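Local coordinates for extracellular fatty acid-binding protein (Gallus gallus, PDB 3SAO) that binds bacterial ferric siderophores and, in the same lipocalin barrel, long-chain fatty acids and lysophosphatidic acid, and may act as an antibacterial factor, at residues A[94-99]-A[111-116]; A[12-17]-A[32-37]; A[6-11]-A[38-43]; A[51-56]-A[149-154]. All blocks are in the same frame, centred on the assembly; numbering follows the deposited sequence. Where two conformers were deposited one is given.

In the fold
All four contacts reach the one curled antiparallel sheet of the lipocalin barrel. Interaction 3 and interaction 2 pair the same two strands, 10-18 and 34-41, with their centres about 16 Å apart, and 12-17/32-37 is nested inside the loop that 6-11/38-43 closes. Interaction 1 comes later in the chain, in the hairpin 94-103/106-115; its centre is about 9 Å from that of interaction 2, because strand 106-115 lies beside strand 10-18. Interactions 1 and 3 both touch the bound lysophosphatidic acid, the first from phosphate to ester, the second at the ester and acyl chain. Interaction 4 ties the C-terminal tail to strand 45-52, neighbour of 34-41, about 11 Å from interaction 2.

Interaction 1: A[94-99]-A[111-116]; sequences YAVIFA and MRLYSR. With NKN ((2R)-2-hydroxy-3-(phosphonooxy)propyl tetradecanoate), chain C.
Strands 94-99 and 111-115 run antiparallel at 164°, with Ala-95/Tyr-114 and Ile-97/Arg-112 as hydrogen-bonded pairs; in the second pair Arg-112 N reaches Ile-97 O at 2.9 Å. Side chains alternate between two faces. On the face of Val-96, Phe-98, Met-111 and Leu-113, Met-111 CG meets the edge of the Phe-98 ring, 3.3 Å from CD1. The bend at the end of the methionine (chi3 54°) turns its CE back onto Val-96 CG1, 3.7 Å away. Leu-113 CD1 packs on Val-96 CG2, and helix 122-133 covers both residues through Phe-128. This is a beta hairpin of the lipocalin barrel, and its other face lines the ligand pocket. There Arg-112, extended from CG to NE, carries its guanidinium to the phosphate, where NH1 donates to OAB of the lipid at 2.9 Å with a bent N-H...O angle of 131°. Ala-99 CB sits at the edge of that guanidinium, 3.4 Å from NH1. Tyr-114 OH is placed as a donor to phosphate oxygen OAD, near the ring plane, but the modelled separation is too short for its geometry to be trusted. The bridging ester oxygen OAJ stands over the centre of the same ring, 4.0 Å above its plane, while Ile-97 CG1 packs 3.8 Å from Tyr-114 CD2. Lys-82 gives the lipid a further hydrogen bond, bringing a third polar side chain to it.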
loop_
_atom_site.group_PDB
_atom_site.type_symbol
_atom_site.label_atom_id
_atom_site.label_comp_id
_atom_site.label_asym_id
_atom_site.label_seq_id
_atom_site.Cartn_x
_atom_site.Cartn_y
_atom_site.Cartn_z
ATOM N N TYR A 94 -11.125 4.350 1.656
ATOM C CA TYR A 94 -9.878 4.535 0.934
ATOM C C TYR A 94 -8.856 5.237 1.826
ATOM O O TYR A 94 -9.228 5.862 2.831
ATOM C CB TYR A 94 -10.116 5.383 -0.342
ATOM C CG TYR A 94 -10.258 6.856 -0.014
ATOM C CD1 TYR A 94 -11.449 7.346 0.494
ATOM C CD2 TYR A 94 -9.172 7.704 -0.050
ATOM C CE1 TYR A 94 -11.582 8.657 0.868
ATOM C CE2 TYR A 94 -9.288 9.015 0.322
ATOM C CZ TYR A 94 -10.508 9.488 0.786
ATOM O OH TYR A 94 -10.679 10.778 1.206
ATOM N N ALA A 95 -7.585 5.186 1.434
ATOM C CA ALA A 95 -6.540 6.001 2.028
ATOM C C ALA A 95 -5.411 6.192 1.005
ATOM O O ALA A 95 -5.052 5.260 0.294
ATOM C CB ALA A 95 -5.975 5.366 3.267
ATOM N N VAL A 96 -4.826 7.383 1.012
ATOM C CA VAL A 96 -3.649 7.717 0.218
ATOM C C VAL A 96 -2.423 7.797 1.127
ATOM O O VAL A 96 -2.378 8.578 2.066
ATOM C CB VAL A 96 -3.815 9.031 -0.547
ATOM C CG1 VAL A 96 -2.559 9.307 -1.418
ATOM C CG2 VAL A 96 -5.063 8.985 -1.387
ATOM N N ILE A 97 -1.440 6.950 0.843
ATOM C CA ILE A 97 -0.282 6.743 1.710
ATOM C C ILE A 97 0.951 7.118 0.932
ATOM O O ILE A 97 1.131 6.709 -0.227
ATOM C CB ILE A 97 -0.109 5.240 2.114
ATOM C CG1 ILE A 97 -1.362 4.719 2.783
ATOM C CG2 ILE A 97 1.126 5.052 3.029
ATOM C CD1 ILE A 97 -1.735 5.460 3.983
ATOM N N PHE A 98 1.832 7.869 1.552
ATOM C CA PHE A 98 3.092 8.153 0.895
ATOM C C PHE A 98 4.187 7.468 1.718
ATOM O O PHE A 98 4.299 7.716 2.914
ATOM C CB PHE A 98 3.321 9.648 0.812
ATOM C CG PHE A 98 4.593 10.025 0.123
ATOM C CD1 PHE A 98 4.683 9.990 -1.267
ATOM C CD2 PHE A 98 5.700 10.413 0.841
ATOM C CE1 PHE A 98 5.869 10.330 -1.921
ATOM C CE2 PHE A 98 6.873 10.768 0.182
ATOM C CZ PHE A 98 6.951 10.706 -1.198
ATOM N N ALA A 99 4.979 6.637 1.053
ATOM C CA ALA A 99 6.017 5.824 1.683
ATOM C C ALA A 99 7.409 6.258 1.275
ATOM O O ALA A 99 7.665 6.520 0.109
ATOM C CB ALA A 99 5.819 4.371 1.317
ATOM N N MET A 111 3.873 6.331 -3.718
ATOM C CA MET A 111 2.543 6.578 -3.250
ATOM C C MET A 111 1.712 5.355 -3.511
ATOM O O MET A 111 1.810 4.749 -4.595
ATOM C CB MET A 111 1.946 7.763 -3.981
ATOM C CG MET A 111 2.583 9.040 -3.596
ATOM S SD MET A 111 1.756 10.476 -4.316
ATOM C CE MET A 111 0.041 10.308 -3.826
ATOM N N ARG A 112 0.846 5.035 -2.563
ATOM C CA ARG A 112 -0.083 3.922 -2.708
ATOM C C ARG A 112 -1.550 4.326 -2.396
ATOM O O ARG A 112 -1.815 5.139 -1.541
ATOM C CB ARG A 112 0.337 2.773 -1.801
ATOM C CG ARG A 112 1.729 2.268 -2.000
ATOM C CD ARG A 112 1.997 1.065 -1.115
ATOM N NE ARG A 112 3.188 0.374 -1.583
ATOM C CZ ARG A 112 4.430 0.683 -1.233
ATOM N NH1 ARG A 112 4.657 1.639 -0.347
ATOM N NH2 ARG A 112 5.446 0.035 -1.782
ATOM N N LEU A 113 -2.505 3.775 -3.131
ATOM C CA LEU A 113 -3.921 3.970 -2.814
ATOM C C LEU A 113 -4.484 2.666 -2.259
ATOM O O LEU A 113 -4.544 1.653 -2.969
ATOM C CB LEU A 113 -4.705 4.383 -4.066
ATOM C CG LEU A 113 -6.213 4.538 -3.974
ATOM C CD1 LEU A 113 -6.636 5.579 -2.894
ATOM C CD2 LEU A 113 -6.753 4.910 -5.388
ATOM N N TYR A 114 -4.887 2.702 -0.998
ATOM C CA TYR A 114 -5.647 1.648 -0.352
ATOM C C TYR A 114 -7.149 1.838 -0.625
ATOM O O TYR A 114 -7.668 2.948 -0.515
ATOM C CB TYR A 114 -5.382 1.658 1.160
ATOM C CG TYR A 114 -4.087 1.000 1.570
ATOM C CD1 TYR A 114 -4.094 -0.172 2.335
ATOM C CD2 TYR A 114 -2.868 1.541 1.232
ATOM C CE1 TYR A 114 -2.920 -0.801 2.704
ATOM C CE2 TYR A 114 -1.658 0.894 1.607
ATOM C CZ TYR A 114 -1.715 -0.272 2.336
ATOM O OH TYR A 114 -0.583 -0.946 2.694
ATOM N N SER A 115 -7.847 0.745 -0.944
ATOM C CA SER A 115 -9.305 0.750 -1.068
ATOM C C SER A 115 -9.926 -0.465 -0.329
ATOM O O SER A 115 -9.320 -1.537 -0.324
ATOM C CB SER A 115 -9.673 0.760 -2.548
ATOM O OG SER A 115 -11.078 0.724 -2.749
ATOM N N ARG A 116 -11.120 -0.331 0.271
ATOM C CA ARG A 116 -11.806 -1.499 0.864
ATOM C C ARG A 116 -12.384 -2.393 -0.194
ATOM O O ARG A 116 -12.513 -3.589 0.013
ATOM C CB ARG A 116 -12.975 -1.114 1.787
ATOM C CG ARG A 116 -12.546 -0.509 3.072
ATOM C CD ARG A 116 -12.050 -1.573 4.004
ATOM N NE ARG A 116 -12.022 -1.057 5.360
ATOM C CZ ARG A 116 -11.626 -1.745 6.415
ATOM N NH1 ARG A 116 -11.194 -2.984 6.280
ATOM N NH2 ARG A 116 -11.679 -1.180 7.615
HETATM O OAA NKN C . 3.761 0.367 3.587
HETATM O OAB NKN C . 2.963 1.979 2.037
HETATM P PAC NKN C . 2.507 0.863 2.933
HETATM O OAD NKN C . 1.642 -0.189 2.285
HETATM O OAE NKN C . -4.905 2.104 5.359
HETATM O OAF NKN C . 1.588 1.519 4.067
HETATM C CAG NKN C . 0.882 0.828 5.104
HETATM C CAH NKN C . -0.132 1.748 5.777
HETATM C CAI NKN C . -1.571 1.221 5.913
HETATM O OAJ NKN C . -2.541 2.234 5.567
HETATM C CAK NKN C . -3.921 2.347 6.060
HETATM C CAL NKN C . -4.164 2.863 7.454
HETATM C CAM NKN C . -4.991 4.139 7.369
HETATM C CAN NKN C . -4.995 4.914 8.681
HETATM C CAO NKN C . -4.029 4.320 9.706
HETATM O OAY NKN C . 0.364 1.985 7.098
#

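Interaction 2: A[12-17]-A[32-37]; sequences WYIVAL and KMVMAR
Backbone hydrogen bonds join Trp-12 to Ala-36 and Ile-14 to Val-34, each pair bonded in both directions. The Trp-12/Ala-36 pair is nearly straight, Trp-12 N reaching Ala-36 O at 2.9 Å with an angle of 176° at the hydrogen. Ile-14 N to Val-34 O is 2.8 Å, but the return bond from Val-34 N to Ile-14 O is stretched to 3.3 Å and weak, just where the regular pairing gives out toward Met-33. CA-H...O contacts add to the ladder, with Tyr-13 CA 3.3 Å from Val-34 O. These are the first two long strands of the lipocalin barrel, antiparallel and joined by a connection that includes helix 22-27. Among apolar contacts, Ile-14 and Val-34 run alongside each other, their CB atoms 4.0 Å apart, on the face that also carries Trp-12 and Ala-36; Ile-14 goes on to touch Tyr-114 and Tyr-50, both of the ligand pocket. Met-33 brings a sulfur to the contact. Its SD makes an oblique Met-aromatic contact with the Tyr-13 ring, 4.6 Å from its centroid, and also meets Val-15 CG1 at 3.9 Å. With CG of the methionine trans to its own nitrogen (chi1 -162°), the chain crosses to the other strand, where CG comes within 3.2 Å of Ile-14 O. Trp-12 turns its indole away from Ala-36, and NE1 donates to Val-8 O.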
loop_
_atom_site.group_PDB
_atom_site.type_symbol
_atom_site.label_atom_id
_atom_site.label_comp_id
_atom_site.label_asym_id
_atom_site.label_seq_id
_atom_site.Cartn_x
_atom_site.Cartn_y
_atom_site.Cartn_z
ATOM N N TRP A 12 -8.013 -4.803 3.199
ATOM C CA TRP A 12 -7.859 -3.715 2.230
ATOM C C TRP A 12 -7.211 -4.254 0.955
ATOM O O TRP A 12 -6.621 -5.336 0.960
ATOM C CB TRP A 12 -6.967 -2.626 2.801
ATOM C CG TRP A 12 -7.548 -1.832 3.926
ATOM C CD1 TRP A 12 -7.574 -2.171 5.271
ATOM C CD2 TRP A 12 -8.264 -0.588 3.819
ATOM N NE1 TRP A 12 -8.261 -1.209 5.983
ATOM C CE2 TRP A 12 -8.676 -0.222 5.126
ATOM C CE3 TRP A 12 -8.548 0.280 2.753
ATOM C CZ2 TRP A 12 -9.348 0.983 5.393
ATOM C CZ3 TRP A 12 -9.245 1.466 3.019
ATOM C CH2 TRP A 12 -9.628 1.807 4.333
ATOM N N TYR A 13 -7.303 -3.482 -0.126
ATOM C CA TYR A 13 -6.559 -3.725 -1.343
ATOM C C TYR A 13 -5.733 -2.497 -1.673
ATOM O O TYR A 13 -6.173 -1.395 -1.429
ATOM C CB TYR A 13 -7.519 -3.942 -2.498
ATOM C CG TYR A 13 -8.461 -5.102 -2.342
ATOM C CD1 TYR A 13 -9.720 -4.928 -1.787
ATOM C CD2 TYR A 13 -8.098 -6.364 -2.783
ATOM C CE1 TYR A 13 -10.603 -6.004 -1.658
ATOM C CE2 TYR A 13 -8.961 -7.438 -2.656
ATOM C CZ TYR A 13 -10.225 -7.256 -2.130
ATOM O OH TYR A 13 -11.097 -8.331 -2.044
ATOM N N ILE A 14 -4.521 -2.701 -2.163
ATOM C CA ILE A 14 -3.711 -1.656 -2.736
ATOM C C ILE A 14 -3.984 -1.665 -4.242
ATOM O O ILE A 14 -3.688 -2.635 -4.933
ATOM C CB ILE A 14 -2.267 -1.877 -2.429
ATOM C CG1 ILE A 14 -2.082 -1.995 -0.907
ATOM C CG2 ILE A 14 -1.401 -0.742 -3.045
ATOM C CD1 ILE A 14 -0.697 -2.385 -0.446
ATOM N N VAL A 15 -4.602 -0.591 -4.720
ATOM C CA VAL A 15 -5.248 -0.608 -6.036
ATOM C C VAL A 15 -4.558 0.345 -7.010
ATOM O O VAL A 15 -4.810 0.291 -8.213
ATOM C CB VAL A 15 -6.774 -0.298 -5.947
ATOM C CG1 VAL A 15 -7.453 -1.268 -5.006
ATOM C CG2 VAL A 15 -7.025 1.180 -5.529
ATOM N N ALA A 16 -3.641 1.175 -6.518
ATOM C CA ALA A 16 -2.833 2.019 -7.406
ATOM C C ALA A 16 -1.572 2.449 -6.688
ATOM O O ALA A 16 -1.514 2.455 -5.477
ATOM C CB ALA A 16 -3.619 3.249 -7.871
ATOM N N LEU A 17 -0.585 2.791 -7.490
ATOM C CA LEU A 17 0.767 3.117 -7.099
ATOM C C LEU A 17 1.239 4.272 -7.934
ATOM O O LEU A 17 0.819 4.440 -9.083
ATOM C CB LEU A 17 1.709 1.945 -7.377
ATOM C CG LEU A 17 1.332 0.599 -6.758
ATOM C CD1 LEU A 17 2.336 -0.468 -7.283
ATOM C CD2 LEU A 17 1.329 0.669 -5.253
ATOM N N LYS A 32 0.213 -6.358 -10.065
ATOM C CA LYS A 32 -1.179 -6.700 -9.769
ATOM C C LYS A 32 -1.549 -6.135 -8.410
ATOM O O LYS A 32 -0.682 -5.881 -7.571
ATOM C CB LYS A 32 -1.378 -8.207 -9.721
ATOM C CG LYS A 32 -1.026 -8.925 -11.007
ATOM C CD LYS A 32 -1.840 -8.414 -12.182
ATOM C CE LYS A 32 -1.969 -9.482 -13.277
ATOM N NZ LYS A 32 -0.655 -10.003 -13.701
ATOM N N MET A 33 -2.845 -6.037 -8.181
ATOM C CA MET A 33 -3.401 -5.610 -6.919
ATOM C C MET A 33 -2.918 -6.440 -5.734
ATOM O O MET A 33 -2.778 -7.667 -5.813
ATOM C CB MET A 33 -4.930 -5.664 -7.009
ATOM C CG MET A 33 -5.678 -4.878 -5.989
ATOM S SD MET A 33 -7.478 -4.957 -6.247
ATOM C CE MET A 33 -7.702 -4.118 -7.795
ATOM N N VAL A 34 -2.543 -5.734 -4.680
ATOM C CA VAL A 34 -2.041 -6.365 -3.455
ATOM C C VAL A 34 -3.149 -6.428 -2.412
ATOM O O VAL A 34 -3.829 -5.429 -2.162
ATOM C CB VAL A 34 -0.869 -5.573 -2.919
ATOM C CG1 VAL A 34 -0.319 -6.204 -1.621
ATOM C CG2 VAL A 34 0.184 -5.497 -3.984
ATOM N N MET A 35 -3.347 -7.597 -1.823
ATOM C CA MET A 35 -4.280 -7.714 -0.701
ATOM C C MET A 35 -3.520 -7.440 0.603
ATOM O O MET A 35 -2.348 -7.795 0.771
ATOM C CB MET A 35 -5.000 -9.075 -0.671
ATOM C CG MET A 35 -6.144 -9.143 0.309
ATOM S SD MET A 35 -6.799 -10.802 0.580
ATOM C CE MET A 35 -7.288 -11.222 -1.099
ATOM N N ALA A 36 -4.171 -6.700 1.480
ATOM C CA ALA A 36 -3.577 -6.377 2.773
ATOM C C ALA A 36 -4.572 -6.653 3.910
ATOM O O ALA A 36 -5.797 -6.585 3.737
ATOM C CB ALA A 36 -3.088 -4.942 2.789
ATOM N N ARG A 37 -4.054 -6.978 5.078
ATOM C CA ARG A 37 -4.868 -6.901 6.290
ATOM C C ARG A 37 -4.177 -6.058 7.341
ATOM O O ARG A 37 -3.003 -6.264 7.622
ATOM C CB ARG A 37 -5.154 -8.297 6.860
ATOM C CG ARG A 37 -6.119 -8.236 8.028
ATOM C CD ARG A 37 -6.214 -9.553 8.756
ATOM N NE ARG A 37 -7.114 -10.521 8.128
ATOM C CZ ARG A 37 -6.714 -11.687 7.610
ATOM N NH1 ARG A 37 -5.418 -11.993 7.552
ATOM N NH2 ARG A 37 -7.598 -12.557 7.127
#

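Interaction 3: A[6-11]-A[38-43]; sequences SEVAGK and ISFLGE. With NKN ((2R)-2-hydroxy-3-(phosphonooxy)propyl tetradecanoate), chain C.
Gly-10 and Ile-38 form an antiparallel hydrogen-bonded pair that opens the pairing of strands 10-18 and 34-41 at one end of the lipocalin barrel. Gly-10 N reaches Ile-38 O at 2.9 Å, and the return bond from Ile-38 N to Gly-10 O is equally short. At this glycine's backbone angles (phi 112°, psi -154°) a CB would run into the carbonyl oxygen of Ala-9. The dense part lies toward the ligand. Val-8 CG1 crosses to meet Ile-38 CD1 at 3.6 Å, and the lipid completes the cluster: its acyl carbon CAL is 3.7 Å from Val-8 CG1, and its ester carbonyl oxygen OAE is 3.5 Å from Ile-38 CD1. Ile-38 gets there by an extended CA-CB-CG1-CD1 arm (chi2 -178°), which sends the terminal methyl into the pocket while CG2 stays back over one face of the Phe-40 ring, offset toward its rim. Further out the contact thins. Residues 6-9 make a type I turn, with Ser-6 and Ala-9 exposed, and Phe-40 is partly exposed beside it; Ala-9 CB and Phe-40 CD1 are 4.3 Å apart. Arg-116 fastens this N-terminal segment from the neighbouring strand's end, bonding to Ala-9 O and Lys-11 O. On the Phe-40 ring itself, CZ touches Val-8 CG1 at 3.9 Å, while the backbone nitrogen of Ala-9 lies at the ring edge, 3.9 Å from CE1.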
loop_
_atom_site.group_PDB
_atom_site.type_symbol
_atom_site.label_atom_id
_atom_site.label_comp_id
_atom_site.label_asym_id
_atom_site.label_seq_id
_atom_site.Cartn_x
_atom_site.Cartn_y
_atom_site.Cartn_z
ATOM N N SER A 6 -10.043 3.607 14.381
ATOM C CA SER A 6 -10.414 2.238 14.839
ATOM C C SER A 6 -11.071 1.441 13.692
ATOM O O SER A 6 -10.861 0.214 13.575
ATOM C CB SER A 6 -11.354 2.332 16.044
ATOM O OG SER A 6 -12.477 3.156 15.741
ATOM N N GLU A 7 -11.797 2.145 12.823
ATOM C CA GLU A 7 -12.564 1.520 11.732
ATOM C C GLU A 7 -11.669 0.920 10.650
ATOM O O GLU A 7 -12.152 0.247 9.752
ATOM C CB GLU A 7 -13.513 2.541 11.084
ATOM N N VAL A 8 -10.369 1.170 10.750
ATOM C CA VAL A 8 -9.415 0.798 9.705
ATOM C C VAL A 8 -8.967 -0.691 9.767
ATOM O O VAL A 8 -8.309 -1.187 8.838
ATOM C CB VAL A 8 -8.224 1.806 9.733
ATOM C CG1 VAL A 8 -6.947 1.178 9.233
ATOM C CG2 VAL A 8 -8.574 3.057 8.881
ATOM N N ALA A 9 -9.333 -1.421 10.827
ATOM C CA ALA A 9 -8.926 -2.824 10.925
ATOM C C ALA A 9 -9.571 -3.663 9.823
ATOM O O ALA A 9 -10.700 -3.400 9.383
ATOM C CB ALA A 9 -9.250 -3.428 12.316
ATOM N N GLY A 10 -8.814 -4.634 9.335
ATOM C CA GLY A 10 -9.341 -5.656 8.453
ATOM C C GLY A 10 -8.794 -5.545 7.063
ATOM O O GLY A 10 -7.656 -5.108 6.849
ATOM N N LYS A 11 -9.571 -6.038 6.111
ATOM C CA LYS A 11 -9.082 -6.310 4.760
ATOM C C LYS A 11 -9.135 -5.072 3.860
ATOM O O LYS A 11 -10.138 -4.332 3.846
ATOM C CB LYS A 11 -9.919 -7.443 4.141
ATOM C CG LYS A 11 -9.532 -7.795 2.722
ATOM C CD LYS A 11 -10.519 -8.842 2.179
ATOM C CE LYS A 11 -10.207 -9.347 0.809
ATOM N NZ LYS A 11 -11.060 -10.559 0.447
ATOM N N ILE A 38 -4.935 -5.169 7.967
ATOM C CA ILE A 38 -4.405 -4.306 9.018
ATOM C C ILE A 38 -4.942 -4.766 10.359
ATOM O O ILE A 38 -6.174 -4.937 10.486
ATOM C CB ILE A 38 -4.861 -2.837 8.785
ATOM C CG1 ILE A 38 -4.377 -2.318 7.434
ATOM C CG2 ILE A 38 -4.351 -1.952 9.902
ATOM C CD1 ILE A 38 -4.761 -0.859 7.180
ATOM N N SER A 39 -4.034 -4.919 11.343
ATOM C CA SER A 39 -4.347 -5.273 12.721
ATOM C C SER A 39 -3.643 -4.316 13.687
ATOM O O SER A 39 -2.496 -3.942 13.456
ATOM C CB SER A 39 -3.846 -6.675 13.026
ATOM O OG SER A 39 -4.275 -7.582 12.020
ATOM N N PHE A 40 -4.342 -3.908 14.739
ATOM C CA PHE A 40 -3.810 -2.953 15.701
ATOM C C PHE A 40 -3.288 -3.684 16.935
ATOM O O PHE A 40 -3.853 -4.696 17.346
ATOM C CB PHE A 40 -4.880 -1.928 16.078
ATOM C CG PHE A 40 -5.157 -0.927 14.970
ATOM C CD1 PHE A 40 -6.327 -0.990 14.228
ATOM C CD2 PHE A 40 -4.202 0.020 14.620
ATOM C CE1 PHE A 40 -6.572 -0.091 13.195
ATOM C CE2 PHE A 40 -4.435 0.925 13.582
ATOM C CZ PHE A 40 -5.622 0.858 12.860
ATOM N N LEU A 41 -2.169 -3.208 17.472
ATOM C CA LEU A 41 -1.844 -3.469 18.878
ATOM C C LEU A 41 -1.878 -2.171 19.633
ATOM O O LEU A 41 -1.042 -1.283 19.431
ATOM C CB LEU A 41 -0.479 -4.123 19.041
ATOM C CG LEU A 41 -0.173 -4.740 20.407
ATOM C CD1 LEU A 41 -1.071 -5.926 20.705
ATOM C CD2 LEU A 41 1.287 -5.137 20.489
ATOM N N GLY A 42 -2.853 -2.067 20.522
ATOM C CA GLY A 42 -2.964 -0.897 21.370
ATOM C C GLY A 42 -3.181 0.348 20.547
ATOM O O GLY A 42 -3.924 0.323 19.567
ATOM N N GLU A 43 -2.481 1.413 20.935
ATOM C CA GLU A 43 -2.731 2.750 20.442
ATOM C C GLU A 43 -1.830 3.136 19.270
ATOM O O GLU A 43 -2.277 3.860 18.364
ATOM C CB GLU A 43 -2.551 3.761 21.593
HETATM O OAA NKN C . 3.761 0.367 3.587
HETATM O OAB NKN C . 2.963 1.979 2.037
HETATM P PAC NKN C . 2.507 0.863 2.933
HETATM O OAD NKN C . 1.642 -0.189 2.285
HETATM O OAE NKN C . -4.905 2.104 5.359
HETATM O OAF NKN C . 1.588 1.519 4.067
HETATM C CAG NKN C . 0.882 0.828 5.104
HETATM C CAH NKN C . -0.132 1.748 5.777
HETATM C CAI NKN C . -1.571 1.221 5.913
HETATM O OAJ NKN C . -2.541 2.234 5.567
HETATM C CAK NKN C . -3.921 2.347 6.060
HETATM C CAL NKN C . -4.164 2.863 7.454
HETATM C CAM NKN C . -4.991 4.139 7.369
HETATM C CAN NKN C . -4.995 4.914 8.681
HETATM C CAO NKN C . -4.029 4.320 9.706
HETATM O OAY NKN C . 0.364 1.985 7.098
#

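Interaction 4: A[51-56]-A[149-154]; sequences AAPSPK and AACSVD. Unlike the reference sequence in segment 149-154: Ala-149 (reference Glu), Ala-150 (reference Glu).
Ala-51 CB presses against the backbone of the tail, 3.3 Å from Ser-152 C and 3.4 Å from Val-153 N. Val-153 closes over the same methyl with CG1, 3.8 Å away. At the other end Cys-151, which has two conformers, meets the chain from Ala-51 to Pro-53. In one of them SG lies 3.3 Å from Ala-52 C, placed there by a first torsion of -170°, trans to the cysteine nitrogen; contact and torsion can be stated for that conformer only. Its CB is 4.1 Å from Pro-53 CD. No hydrogen bond crosses between the two segments, which run in nearly opposite directions.

What fixes them is the second shell. Cys-151 SG forms the disulfide with Cys-58, the covalent link that ties the C-terminal tail to the barrel in this lipocalin, while Gln-148 accepts from Cys-151 N. Asp-154 OD1 makes a salt bridge with Lys-60. Ser-54 OG accepts from Lys-56 N in an ST turn, shaping the bend that leads toward Cys-58. The tail thus lies along the end of strand 45-52, whose Ala-51 is backbone-bonded to Met-35 of strand 34-41 and whose Ala-52 is bonded to Arg-59 of strand 59-66.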
loop_
_atom_site.group_PDB
_atom_site.type_symbol
_atom_site.label_atom_id
_atom_site.label_comp_id
_atom_site.label_asym_id
_atom_site.label_seq_id
_atom_site.Cartn_x
_atom_site.Cartn_y
_atom_site.Cartn_z
ATOM N N ALA A 51 -0.281 -9.749 0.623
ATOM C CA ALA A 51 -0.243 -10.847 -0.326
ATOM C C ALA A 51 -0.268 -10.276 -1.748
ATOM O O ALA A 51 -1.203 -9.560 -2.160
ATOM C CB ALA A 51 -1.460 -11.817 -0.039
ATOM N N ALA A 52 0.786 -10.561 -2.503
ATOM C CA ALA A 52 0.926 -10.076 -3.899
ATOM C C ALA A 52 1.505 -11.146 -4.823
ATOM O O ALA A 52 2.497 -11.790 -4.482
ATOM C CB ALA A 52 1.800 -8.854 -3.919
ATOM N N PRO A 53 0.898 -11.337 -6.013
ATOM C CA PRO A 53 1.506 -12.236 -6.989
ATOM C C PRO A 53 2.880 -11.776 -7.432
ATOM O O PRO A 53 3.215 -10.584 -7.307
ATOM C CB PRO A 53 0.545 -12.190 -8.192
ATOM C CG PRO A 53 -0.573 -11.294 -7.816
ATOM C CD PRO A 53 -0.213 -10.555 -6.585
ATOM N N SER A 54 3.652 -12.726 -7.957
ATOM C CA SER A 54 4.940 -12.424 -8.597
ATOM C C SER A 54 5.345 -13.581 -9.484
ATOM O O SER A 54 4.802 -14.673 -9.333
ATOM C CB SER A 54 5.989 -12.213 -7.518
ATOM O OG SER A 54 6.576 -13.468 -7.170
ATOM N N PRO A 55 6.328 -13.376 -10.391
ATOM C CA PRO A 55 6.807 -14.461 -11.281
ATOM C C PRO A 55 7.442 -15.638 -10.513
ATOM O O PRO A 55 7.732 -16.686 -11.093
ATOM C CB PRO A 55 7.886 -13.775 -12.144
ATOM C CG PRO A 55 7.756 -12.292 -11.882
ATOM C CD PRO A 55 7.072 -12.115 -10.571
ATOM N N LYS A 56 7.715 -15.416 -9.240
ATOM C CA LYS A 56 8.176 -16.468 -8.333
ATOM C C LYS A 56 7.046 -16.983 -7.454
ATOM O O LYS A 56 7.309 -17.742 -6.538
ATOM C CB LYS A 56 9.297 -15.923 -7.425
ATOM C CG LYS A 56 10.682 -16.026 -8.058
ATOM N N ALA A 149 -6.939 -12.851 -8.165
ATOM C CA ALA A 149 -7.728 -13.642 -7.235
ATOM C C ALA A 149 -6.972 -14.851 -6.694
ATOM O O ALA A 149 -7.564 -15.673 -5.997
ATOM C CB ALA A 149 -9.029 -14.068 -7.907
ATOM N N ALA A 150 -5.676 -14.958 -6.957
ATOM C CA ALA A 150 -4.960 -16.197 -6.610
ATOM C C ALA A 150 -4.062 -16.055 -5.382
ATOM O O ALA A 150 -3.497 -17.041 -4.899
ATOM C CB ALA A 150 -4.141 -16.671 -7.800
ATOM N N CYS A 151 -3.891 -14.824 -4.909
ATOM C CA CYS A 151 -2.964 -14.532 -3.853
ATOM C C CYS A 151 -3.683 -13.778 -2.733
ATOM O O CYS A 151 -4.033 -12.620 -2.942
ATOM C CB CYS A 151 -1.858 -13.697 -4.491
ATOM S SG CYS A 151 -0.423 -13.420 -3.505
ATOM N N SER A 152 -3.898 -14.436 -1.582
ATOM C CA SER A 152 -4.630 -13.869 -0.434
ATOM C C SER A 152 -3.837 -13.891 0.848
ATOM O O SER A 152 -3.045 -14.774 1.097
ATOM C CB SER A 152 -5.905 -14.661 -0.160
ATOM O OG SER A 152 -6.817 -14.533 -1.214
ATOM N N VAL A 153 -4.145 -12.963 1.738
ATOM C CA VAL A 153 -3.650 -13.080 3.083
ATOM C C VAL A 153 -4.297 -14.272 3.782
ATOM O O VAL A 153 -5.450 -14.624 3.542
ATOM C CB VAL A 153 -3.903 -11.806 3.879
ATOM C CG1 VAL A 153 -3.198 -10.605 3.151
ATOM C CG2 VAL A 153 -5.364 -11.594 4.025
ATOM N N ASP A 154 -3.582 -14.786 4.755
ATOM C CA ASP A 154 -4.015 -15.975 5.477
ATOM C C ASP A 154 -5.141 -15.622 6.432
ATOM O O ASP A 154 -5.271 -14.486 6.854
ATOM C CB ASP A 154 -2.853 -16.555 6.265
ATOM C CG ASP A 154 -1.708 -17.011 5.387
ATOM O OD1 ASP A 154 -1.931 -17.446 4.234
ATOM O OD2 ASP A 154 -0.567 -16.962 5.884
#